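PDB 3PV2: DegQ from Legionella fallonii, which probably degrades misfolded proteins as an HtrA-family chaperone-protease, assembling into large 12-subunit self-compartmentizing particles. Local coordinates for residues A302-T307 against I335-D340. Numbering follows the deposited sequence.
Sequences AGDIIT and IIVERD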
loop_
_atom_site.group_PDB
_atom_site.type_symbol
_atom_site.label_atom_id
_atom_site.label_comp_id
_atom_site.label_asym_id
_atom_site.label_seq_id
_atom_site.Cartn_x
_atom_site.Cartn_y
_atom_site.Cartn_z
ATOM N N ALA B 302 7.088 -2.894 61.091
ATOM C CA ALA B 302 8.071 -2.587 60.078
ATOM C C ALA B 302 9.433 -2.653 60.749
ATOM O O ALA B 302 9.593 -2.120 61.804
ATOM C CB ALA B 302 7.808 -1.159 59.471
ATOM N N GLY B 303 10.398 -3.297 60.113
ATOM C CA GLY B 303 11.773 -3.355 60.634
ATOM C C GLY B 303 12.044 -4.673 61.345
ATOM O O GLY B 303 13.197 -5.009 61.593
ATOM N N ASP B 304 10.993 -5.371 61.755
ATOM C CA ASP B 304 11.125 -6.707 62.188
ATOM C C ASP B 304 11.738 -7.628 61.110
ATOM O O ASP B 304 11.448 -7.503 59.923
ATOM C CB ASP B 304 9.773 -7.316 62.608
ATOM C CG ASP B 304 9.178 -6.685 63.832
ATOM O OD1 ASP B 304 9.794 -5.799 64.488
ATOM O OD2 ASP B 304 8.030 -7.082 64.146
ATOM N N ILE B 305 12.540 -8.586 61.550
ATOM C CA ILE B 305 13.047 -9.608 60.659
ATOM C C ILE B 305 12.355 -10.933 61.026
ATOM O O ILE B 305 12.538 -11.449 62.171
ATOM C CB ILE B 305 14.550 -9.787 60.861
ATOM C CG1 ILE B 305 15.344 -8.479 60.717
ATOM C CG2 ILE B 305 15.125 -10.817 59.858
ATOM C CD1 ILE B 305 15.218 -7.941 59.452
ATOM N N ILE B 306 11.650 -11.530 60.068
ATOM C CA ILE B 306 10.986 -12.766 60.318
ATOM C C ILE B 306 11.979 -13.895 60.197
ATOM O O ILE B 306 12.643 -14.019 59.173
ATOM C CB ILE B 306 9.830 -13.015 59.320
ATOM C CG1 ILE B 306 8.679 -12.053 59.578
ATOM C CG2 ILE B 306 9.395 -14.477 59.433
ATOM C CD1 ILE B 306 7.720 -11.868 58.341
ATOM N N THR B 307 12.167 -14.665 61.246
ATOM C CA THR B 307 13.102 -15.817 61.170
ATOM C C THR B 307 12.427 -17.202 61.152
ATOM O O THR B 307 13.084 -18.231 60.898
ATOM C CB THR B 307 14.109 -15.766 62.291
ATOM O OG1 THR B 307 13.411 -15.788 63.535
ATOM C CG2 THR B 307 14.900 -14.496 62.204
ATOM N N ILE B 335 4.668 -16.715 64.295
ATOM C CA ILE B 335 5.721 -15.948 63.587
ATOM C C ILE B 335 6.797 -15.533 64.556
ATOM O O ILE B 335 6.503 -14.918 65.548
ATOM C CB ILE B 335 5.173 -14.682 62.877
ATOM C CG1 ILE B 335 4.037 -15.014 61.896
ATOM C CG2 ILE B 335 6.288 -14.051 62.106
ATOM C CD1 ILE B 335 3.077 -13.793 61.563
ATOM N N ILE B 336 8.047 -15.882 64.292
ATOM C CA ILE B 336 9.123 -15.526 65.211
ATOM C C ILE B 336 9.910 -14.444 64.511
ATOM O O ILE B 336 10.266 -14.625 63.389
ATOM C CB ILE B 336 10.036 -16.751 65.585
ATOM C CG1 ILE B 336 9.253 -17.772 66.429
ATOM C CG2 ILE B 336 11.295 -16.325 66.413
ATOM C CD1 ILE B 336 10.129 -18.960 66.854
ATOM N N VAL B 337 10.129 -13.314 65.166
ATOM C CA VAL B 337 10.887 -12.190 64.569
ATOM C C VAL B 337 12.035 -11.773 65.486
ATOM O O VAL B 337 12.107 -12.115 66.623
ATOM C CB VAL B 337 10.005 -10.937 64.211
ATOM C CG1 VAL B 337 8.853 -11.303 63.146
ATOM C CG2 VAL B 337 9.420 -10.356 65.435
ATOM N N GLU B 338 12.950 -11.018 64.915
ATOM C CA GLU B 338 13.961 -10.339 65.673
ATOM C C GLU B 338 13.583 -8.882 65.588
ATOM O O GLU B 338 13.400 -8.365 64.511
ATOM C CB GLU B 338 15.352 -10.499 65.053
ATOM C CG GLU B 338 15.997 -11.838 65.248
ATOM C CD GLU B 338 16.607 -12.009 66.605
ATOM O OE1 GLU B 338 17.202 -11.085 67.186
ATOM O OE2 GLU B 338 16.491 -13.116 67.114
ATOM N N ARG B 339 13.505 -8.206 66.713
ATOM C CA ARG B 339 13.283 -6.813 66.698
ATOM C C ARG B 339 14.314 -6.105 67.514
ATOM O O ARG B 339 14.272 -6.194 68.701
ATOM C CB ARG B 339 11.877 -6.503 67.259
ATOM C CG ARG B 339 11.592 -4.991 67.470
ATOM C CD ARG B 339 10.101 -4.737 68.004
ATOM N NE ARG B 339 9.117 -5.430 67.163
ATOM C CZ ARG B 339 7.859 -5.694 67.490
ATOM N NH1 ARG B 339 7.363 -5.331 68.666
ATOM N NH2 ARG B 339 7.093 -6.358 66.630
ATOM N N ASP B 340 15.124 -5.275 66.850
ATOM C CA ASP B 340 16.334 -4.653 67.460
ATOM C C ASP B 340 17.114 -5.709 68.278
ATOM O O ASP B 340 17.405 -5.489 69.416
ATOM C CB ASP B 340 15.965 -3.463 68.379
ATOM C CG ASP B 340 15.102 -2.389 67.667
ATOM O OD1 ASP B 340 14.281 -1.733 68.366
ATOM O OD2 ASP B 340 15.222 -2.244 66.425
HETATM O O HOH W 1 15.156 -5.385 63.787
HETATM O O HOH W 2 14.998 -15.438 65.716
#
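Strands 305-309 and 332-339 of the first PDZ domain pair antiparallel here, and a salt bridge between Asp304 and Arg339 lies where the pairing ends. Ile305 and Glu338 form a hydrogen-bonded pair. Ile305 N gives a bond of 3.1 Å to Glu338 O, and Glu338 N returns one of 2.8 Å to Ile305 O. Thr307 N continues the pattern to Ile336 O at 2.9 Å. Just before the strand, Asp304 is gripped side-on by Arg339. Arg339 NE meets Asp304 OD1 and Arg339 NH2 meets Asp304 OD2, both at 2.8 Å, and the NH2 bond is nearly straight at 175°. Carboxylate and guanidinium are almost coplanar, 15° apart. The arginine extends with CG anti to its backbone N (chi1 172°), then bends at chi3 to bring its edge onto the acid. Two bonds hold the guanidinium against rotation. Next to the salt bridge, Ile306 CG1 packs on Val337 CG1 at 3.7 Å and also touches Ile335 CG2. On the other face, one water joins Thr307 OG1 to Glu338 OE2. A second water links Gly303 O to Asp340 N. Arg339 NH2 also binds Gly299 O, and Asp304 OD2 accepts from Lys301 N, so these bonds, together with the salt bridge, tie the loop after helix 294-298 to the sheet. Strand 284-289 pairs with 305-309, strand 342-349 pairs with 332-339, and Ile306 reaches Ile262 and Val264 of strand 262-266.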